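Local coordinates for putative endonuclease/exonuclease/phosphatase family protein (Bacteroides thetaiotaomicron, PDB 3MPR) that probably acts as a metal-dependent nuclease of the DNase I-like endonuclease/exonuclease/phosphatase family, possibly cleaving RNA, at residues V238-R252 with Y272-E286. Numbering follows the deposited sequence.
Sequences VKRYGVLTDTYRSVR and YEARTPSDHFPVKVE. With ACY (acetic acid), chain E.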
loop_
_atom_site.group_PDB
_atom_site.type_symbol
_atom_site.label_atom_id
_atom_site.label_comp_id
_atom_site.label_asym_id
_atom_site.label_seq_id
_atom_site.Cartn_x
_atom_site.Cartn_y
_atom_site.Cartn_z
ATOM N N VAL A 238 -9.447 1.758 15.938
ATOM C CA VAL A 238 -8.952 1.160 14.705
ATOM C C VAL A 238 -9.227 2.152 13.568
ATOM O O VAL A 238 -10.376 2.359 13.186
ATOM C CB VAL A 238 -9.617 -0.201 14.408
ATOM C CG1 VAL A 238 -9.055 -0.795 13.118
ATOM C CG2 VAL A 238 -9.397 -1.184 15.581
ATOM N N LYS A 239 -8.169 2.772 13.061
ATOM C CA LYS A 239 -8.293 3.793 12.031
ATOM C C LYS A 239 -8.522 3.169 10.655
ATOM O O LYS A 239 -9.397 3.603 9.901
ATOM C CB LYS A 239 -7.037 4.664 11.992
ATOM C CG LYS A 239 -6.697 5.339 13.318
ATOM C CD LYS A 239 -7.513 6.608 13.535
ATOM C CE LYS A 239 -7.115 7.695 12.536
ATOM N NZ LYS A 239 -7.864 8.953 12.768
ATOM N N ARG A 240 -7.748 2.144 10.319
ATOM C CA ARG A 240 -7.778 1.671 8.933
ATOM C C ARG A 240 -7.336 0.224 8.820
ATOM O O ARG A 240 -6.464 -0.224 9.554
ATOM C CB ARG A 240 -6.914 2.583 8.047
ATOM C CG ARG A 240 -7.017 2.330 6.536
ATOM C CD ARG A 240 -6.626 3.590 5.732
ATOM N NE ARG A 240 -5.230 3.974 5.952
ATOM C CZ ARG A 240 -4.624 5.001 5.362
ATOM N NH1 ARG A 240 -5.289 5.780 4.503
ATOM N NH2 ARG A 240 -3.345 5.259 5.640
ATOM N N TYR A 241 -7.972 -0.494 7.902
ATOM C CA TYR A 241 -7.678 -1.889 7.638
ATOM C C TYR A 241 -7.419 -1.990 6.141
ATOM O O TYR A 241 -8.159 -1.418 5.330
ATOM C CB TYR A 241 -8.888 -2.743 8.036
ATOM C CG TYR A 241 -8.891 -4.190 7.557
ATOM C CD1 TYR A 241 -9.221 -4.507 6.235
ATOM C CD2 TYR A 241 -8.602 -5.239 8.431
ATOM C CE1 TYR A 241 -9.252 -5.818 5.797
ATOM C CE2 TYR A 241 -8.641 -6.573 8.004
ATOM C CZ TYR A 241 -8.964 -6.853 6.691
ATOM O OH TYR A 241 -8.996 -8.157 6.244
ATOM N N GLY A 242 -6.364 -2.700 5.772
ATOM C CA GLY A 242 -6.083 -2.947 4.371
ATOM C C GLY A 242 -5.569 -4.356 4.141
ATOM O O GLY A 242 -4.827 -4.901 4.950
ATOM N N VAL A 243 -6.001 -4.959 3.042
ATOM C CA VAL A 243 -5.368 -6.162 2.525
ATOM C C VAL A 243 -4.494 -5.746 1.349
ATOM O O VAL A 243 -4.971 -5.127 0.390
ATOM C CB VAL A 243 -6.427 -7.179 2.062
ATOM C CG1 VAL A 243 -5.775 -8.362 1.403
ATOM C CG2 VAL A 243 -7.278 -7.629 3.245
ATOM N N LEU A 244 -3.209 -6.079 1.414
ATOM C CA LEU A 244 -2.264 -5.622 0.400
ATOM C C LEU A 244 -2.086 -6.701 -0.671
ATOM O O LEU A 244 -1.552 -7.777 -0.411
ATOM C CB LEU A 244 -0.930 -5.255 1.061
ATOM C CG LEU A 244 -1.134 -4.356 2.304
ATOM C CD1 LEU A 244 0.187 -3.989 2.973
ATOM C CD2 LEU A 244 -1.916 -3.093 1.947
ATOM N N THR A 245 -2.542 -6.391 -1.878
ATOM C CA THR A 245 -2.590 -7.353 -2.978
ATOM C C THR A 245 -1.380 -7.257 -3.913
ATOM O O THR A 245 -1.390 -7.830 -5.010
ATOM C CB THR A 245 -3.892 -7.152 -3.807
ATOM O OG1 THR A 245 -3.939 -5.822 -4.344
ATOM C CG2 THR A 245 -5.121 -7.367 -2.916
ATOM N N ASP A 246 -0.336 -6.558 -3.464
ATOM C CA ASP A 246 0.823 -6.267 -4.307
ATOM C C ASP A 246 1.321 -7.572 -4.915
ATOM O O ASP A 246 1.349 -8.599 -4.234
ATOM C CB ASP A 246 1.975 -5.663 -3.490
ATOM C CG ASP A 246 1.583 -4.432 -2.690
ATOM O OD1 ASP A 246 0.432 -4.339 -2.209
ATOM O OD2 ASP A 246 2.476 -3.572 -2.493
ATOM N N THR A 247 1.712 -7.539 -6.188
ATOM C CA THR A 247 2.307 -8.719 -6.821
ATOM C C THR A 247 3.598 -8.386 -7.557
ATOM O O THR A 247 3.772 -7.272 -8.071
ATOM C CB THR A 247 1.340 -9.368 -7.857
ATOM O OG1 THR A 247 0.814 -8.349 -8.715
ATOM C CG2 THR A 247 0.191 -10.076 -7.170
ATOM N N TYR A 248 4.494 -9.362 -7.621
ATOM C CA TYR A 248 5.694 -9.232 -8.432
ATOM C C TYR A 248 5.522 -10.052 -9.715
ATOM O O TYR A 248 4.426 -10.549 -9.992
ATOM C CB TYR A 248 6.952 -9.623 -7.630
ATOM C CG TYR A 248 7.136 -11.109 -7.321
ATOM C CD1 TYR A 248 8.034 -11.871 -8.049
ATOM C CD2 TYR A 248 6.459 -11.725 -6.275
ATOM C CE1 TYR A 248 8.239 -13.208 -7.771
ATOM C CE2 TYR A 248 6.659 -13.085 -5.980
ATOM C CZ TYR A 248 7.559 -13.814 -6.742
ATOM O OH TYR A 248 7.785 -15.153 -6.506
ATOM N N ARG A 249 6.579 -10.170 -10.512
ATOM C CA ARG A 249 6.464 -10.882 -11.784
ATOM C C ARG A 249 7.630 -11.827 -11.947
ATOM O O ARG A 249 8.736 -11.530 -11.499
ATOM C CB ARG A 249 6.447 -9.917 -12.972
ATOM C CG ARG A 249 5.290 -8.904 -12.978
ATOM C CD ARG A 249 3.929 -9.513 -13.362
ATOM N NE ARG A 249 2.913 -8.459 -13.382
ATOM C CZ ARG A 249 2.236 -8.059 -12.312
ATOM N NH1 ARG A 249 2.435 -8.661 -11.141
ATOM N NH2 ARG A 249 1.352 -7.066 -12.412
ATOM N N SER A 250 7.387 -12.947 -12.619
ATOM C CA SER A 250 8.464 -13.863 -12.968
ATOM C C SER A 250 8.356 -14.226 -14.438
ATOM O O SER A 250 7.303 -14.067 -15.052
ATOM C CB SER A 250 8.396 -15.125 -12.106
ATOM O OG SER A 250 7.211 -15.842 -12.399
ATOM N N VAL A 251 9.458 -14.693 -15.010
ATOM C CA VAL A 251 9.444 -15.144 -16.395
ATOM C C VAL A 251 8.744 -16.491 -16.489
ATOM O O VAL A 251 9.042 -17.410 -15.726
ATOM C CB VAL A 251 10.863 -15.265 -16.966
ATOM C CG1 VAL A 251 10.821 -15.856 -18.377
ATOM C CG2 VAL A 251 11.536 -13.904 -16.977
ATOM N N ARG A 252 7.796 -16.584 -17.414
ATOM C CA ARG A 252 7.069 -17.821 -17.680
ATOM C C ARG A 252 7.987 -18.830 -18.355
ATOM O O ARG A 252 8.522 -18.562 -19.430
ATOM C CB ARG A 252 5.880 -17.543 -18.600
ATOM C CG ARG A 252 4.526 -17.749 -17.968
ATOM C CD ARG A 252 3.425 -17.773 -19.019
ATOM N NE ARG A 252 2.267 -16.981 -18.608
ATOM C CZ ARG A 252 1.398 -17.347 -17.668
ATOM N NH1 ARG A 252 1.553 -18.499 -17.023
ATOM N NH2 ARG A 252 0.373 -16.556 -17.370
ATOM N N TYR A 272 5.597 -13.120 -19.067
ATOM C CA TYR A 272 5.687 -13.050 -17.613
ATOM C C TYR A 272 4.370 -13.467 -16.997
ATOM O O TYR A 272 3.358 -13.532 -17.688
ATOM C CB TYR A 272 6.001 -11.620 -17.164
ATOM C CG TYR A 272 7.350 -11.123 -17.609
ATOM C CD1 TYR A 272 7.517 -10.530 -18.857
ATOM C CD2 TYR A 272 8.460 -11.237 -16.778
ATOM C CE1 TYR A 272 8.750 -10.068 -19.269
ATOM C CE2 TYR A 272 9.705 -10.776 -17.183
ATOM C CZ TYR A 272 9.841 -10.197 -18.430
ATOM O OH TYR A 272 11.070 -9.734 -18.828
ATOM N N GLU A 273 4.390 -13.757 -15.695
ATOM C CA GLU A 273 3.166 -14.033 -14.965
ATOM C C GLU A 273 3.213 -13.380 -13.590
ATOM O O GLU A 273 4.284 -13.203 -13.011
ATOM C CB GLU A 273 2.931 -15.534 -14.821
ATOM C CG GLU A 273 3.972 -16.266 -13.999
ATOM C CD GLU A 273 3.762 -17.785 -14.032
ATOM O OE1 GLU A 273 2.806 -18.272 -13.385
ATOM O OE2 GLU A 273 4.541 -18.485 -14.715
ATOM N N ALA A 274 2.047 -13.024 -13.077
ATOM C CA ALA A 274 1.968 -12.460 -11.740
ATOM C C ALA A 274 2.272 -13.540 -10.719
ATOM O O ALA A 274 1.922 -14.702 -10.917
ATOM C CB ALA A 274 0.590 -11.873 -11.493
ATOM N N ARG A 275 2.929 -13.145 -9.631
ATOM C CA ARG A 275 3.243 -14.044 -8.523
ATOM C C ARG A 275 2.874 -13.319 -7.242
ATOM O O ARG A 275 3.107 -12.116 -7.135
ATOM C CB ARG A 275 4.755 -14.309 -8.471
ATOM C CG ARG A 275 5.314 -15.124 -9.620
ATOM C CD ARG A 275 5.053 -16.597 -9.384
ATOM N NE ARG A 275 5.560 -17.423 -10.479
ATOM C CZ ARG A 275 5.393 -18.741 -10.546
ATOM N NH1 ARG A 275 4.737 -19.377 -9.581
ATOM N NH2 ARG A 275 5.877 -19.420 -11.579
ATOM N N THR A 276 2.321 -14.033 -6.266
ATOM C CA THR A 276 2.033 -13.407 -4.982
ATOM C C THR A 276 3.240 -13.638 -4.066
ATOM O O THR A 276 3.842 -14.708 -4.097
ATOM C CB THR A 276 0.752 -13.967 -4.347
ATOM O OG1 THR A 276 0.874 -15.392 -4.199
ATOM C CG2 THR A 276 -0.453 -13.641 -5.216
ATOM N N PRO A 277 3.618 -12.622 -3.278
ATOM C CA PRO A 277 4.804 -12.733 -2.417
ATOM C C PRO A 277 4.658 -13.856 -1.384
ATOM O O PRO A 277 5.656 -14.452 -1.007
ATOM C CB PRO A 277 4.874 -11.364 -1.738
ATOM C CG PRO A 277 4.218 -10.433 -2.731
ATOM C CD PRO A 277 3.100 -11.244 -3.334
ATOM N N SER A 278 3.436 -14.133 -0.941
ATOM C CA SER A 278 3.179 -15.338 -0.155
ATOM C C SER A 278 1.830 -15.902 -0.558
ATOM O O SER A 278 1.135 -15.306 -1.366
ATOM C CB SER A 278 3.198 -15.050 1.346
ATOM O OG SER A 278 2.930 -16.247 2.057
ATOM N N ASP A 279 1.454 -17.052 -0.012
ATOM C CA ASP A 279 0.142 -17.593 -0.353
ATOM C C ASP A 279 -0.984 -17.010 0.506
ATOM O O ASP A 279 -2.153 -17.386 0.364
ATOM C CB ASP A 279 0.128 -19.131 -0.412
ATOM C CG ASP A 279 0.308 -19.781 0.938
ATOM O OD1 ASP A 279 0.802 -19.114 1.871
ATOM O OD2 ASP A 279 -0.046 -20.975 1.056
ATOM N N HIS A 280 -0.633 -16.065 1.378
ATOM C CA HIS A 280 -1.637 -15.169 1.954
ATOM C C HIS A 280 -1.317 -13.736 1.525
ATOM O O HIS A 280 -0.198 -13.438 1.089
ATOM C CB HIS A 280 -1.616 -15.214 3.481
ATOM C CG HIS A 280 -2.005 -16.537 4.067
ATOM N ND1 HIS A 280 -1.300 -17.701 3.833
ATOM C CD2 HIS A 280 -3.004 -16.867 4.917
ATOM C CE1 HIS A 280 -1.862 -18.695 4.502
ATOM N NE2 HIS A 280 -2.896 -18.214 5.170
ATOM N N PHE A 281 -2.292 -12.846 1.674
ATOM C CA PHE A 281 -2.015 -11.415 1.608
ATOM C C PHE A 281 -1.775 -10.900 3.018
ATOM O O PHE A 281 -2.429 -11.352 3.942
ATOM C CB PHE A 281 -3.199 -10.666 1.011
ATOM C CG PHE A 281 -3.485 -11.036 -0.416
ATOM C CD1 PHE A 281 -2.501 -10.924 -1.379
ATOM C CD2 PHE A 281 -4.736 -11.489 -0.793
ATOM C CE1 PHE A 281 -2.752 -11.262 -2.690
ATOM C CE2 PHE A 281 -4.992 -11.833 -2.111
ATOM C CZ PHE A 281 -3.995 -11.720 -3.053
ATOM N N PRO A 282 -0.856 -9.928 3.181
ATOM C CA PRO A 282 -0.716 -9.307 4.504
ATOM C C PRO A 282 -1.955 -8.502 4.875
ATOM O O PRO A 282 -2.598 -7.906 4.019
ATOM C CB PRO A 282 0.477 -8.362 4.334
ATOM C CG PRO A 282 0.582 -8.112 2.888
ATOM C CD PRO A 282 0.056 -9.339 2.183
ATOM N N VAL A 283 -2.288 -8.502 6.159
ATOM C CA VAL A 283 -3.332 -7.636 6.661
ATOM C C VAL A 283 -2.637 -6.504 7.414
ATOM O O VAL A 283 -1.850 -6.757 8.319
ATOM C CB VAL A 283 -4.265 -8.383 7.636
ATOM C CG1 VAL A 283 -5.211 -7.403 8.327
ATOM C CG2 VAL A 283 -5.052 -9.489 6.908
ATOM N N LYS A 284 -2.910 -5.263 7.026
ATOM C CA LYS A 284 -2.254 -4.118 7.650
ATOM C C LYS A 284 -3.296 -3.268 8.368
ATOM O O LYS A 284 -4.300 -2.873 7.772
ATOM C CB LYS A 284 -1.510 -3.281 6.598
ATOM C CG LYS A 284 -1.035 -1.940 7.121
ATOM C CD LYS A 284 -0.377 -1.095 6.043
ATOM C CE LYS A 284 -0.323 0.378 6.463
ATOM N NZ LYS A 284 0.566 1.201 5.558
ATOM N N VAL A 285 -3.053 -2.977 9.641
ATOM C CA VAL A 285 -4.007 -2.197 10.437
ATOM C C VAL A 285 -3.315 -1.019 11.129
ATOM O O VAL A 285 -2.224 -1.167 11.683
ATOM C CB VAL A 285 -4.711 -3.085 11.488
ATOM C CG1 VAL A 285 -5.512 -2.216 12.494
ATOM C CG2 VAL A 285 -5.623 -4.115 10.783
ATOM N N GLU A 286 -3.940 0.151 11.064
ATOM C CA GLU A 286 -3.392 1.347 11.674
ATOM C C GLU A 286 -4.233 1.651 12.899
ATOM O O GLU A 286 -5.456 1.744 12.815
ATOM C CB GLU A 286 -3.382 2.516 10.679
ATOM C CG GLU A 286 -2.346 2.306 9.553
ATOM C CD GLU A 286 -2.756 2.948 8.233
ATOM O OE1 GLU A 286 -2.318 4.079 7.963
ATOM O OE2 GLU A 286 -3.505 2.314 7.462
HETATM C C ACY E . 9.702 -7.932 -9.703
HETATM O O ACY E . 10.165 -8.774 -8.893
HETATM O OXT ACY E . 8.549 -7.975 -10.213
HETATM C CH3 ACY E . 10.607 -6.793 -10.059
HETATM O O HOH W 1 5.502 -16.420 -5.438
HETATM O O HOH W 2 7.272 -18.179 -13.684
#
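Tyr272 packs CE2 on CG2 of Val251, 3.6 Å away, where an antiparallel two-stranded sheet begins. Next, CB of Glu273 sits over the centre of one face of the Arg252 guanidinium. Glu273 also pairs with Ser250 through two backbone hydrogen bonds. Arg275 lays CB over one face of the Tyr248 ring, 3.5 Å from its centroid, a CH-pi contact. Its chain bends at chi2 (-80°) and brings NE back to Ser250 OG at 3.0 Å, in the guanidinium plane. Its NH1 bonds Arg24 O and pairs with Asp26. One water joins Ser250 OG, Val251 O, Glu273 OE2 and Arg275 NH2. Beyond this small sheet, Phe281 sets CB against Val243 CG1 at 3.5 Å. Val283 and Val285 then lean on the Tyr241 ring, with Val283 CG1 3.5 Å from CE2. At Glu286 the opposite strand has a classic beta bulge, formed by Lys239 and Arg240. Arg240 grips the Glu286 carboxylate side-on: NE meets OE2 and NH2 meets OE1, both at 2.8 Å. A leucine in place of Arg240 would probably leave this carboxylate without its mate and free to turn. Asp43 of the second subunit also pairs with Arg240. Strands 237-243 and 283-289 are neighbours in one sheet, between strands 206-208 and 5-13. Val283 and Val285 face Ile230 of the other sheet, while Leu244 and Pro282 rest on Met38 of helix 28-41.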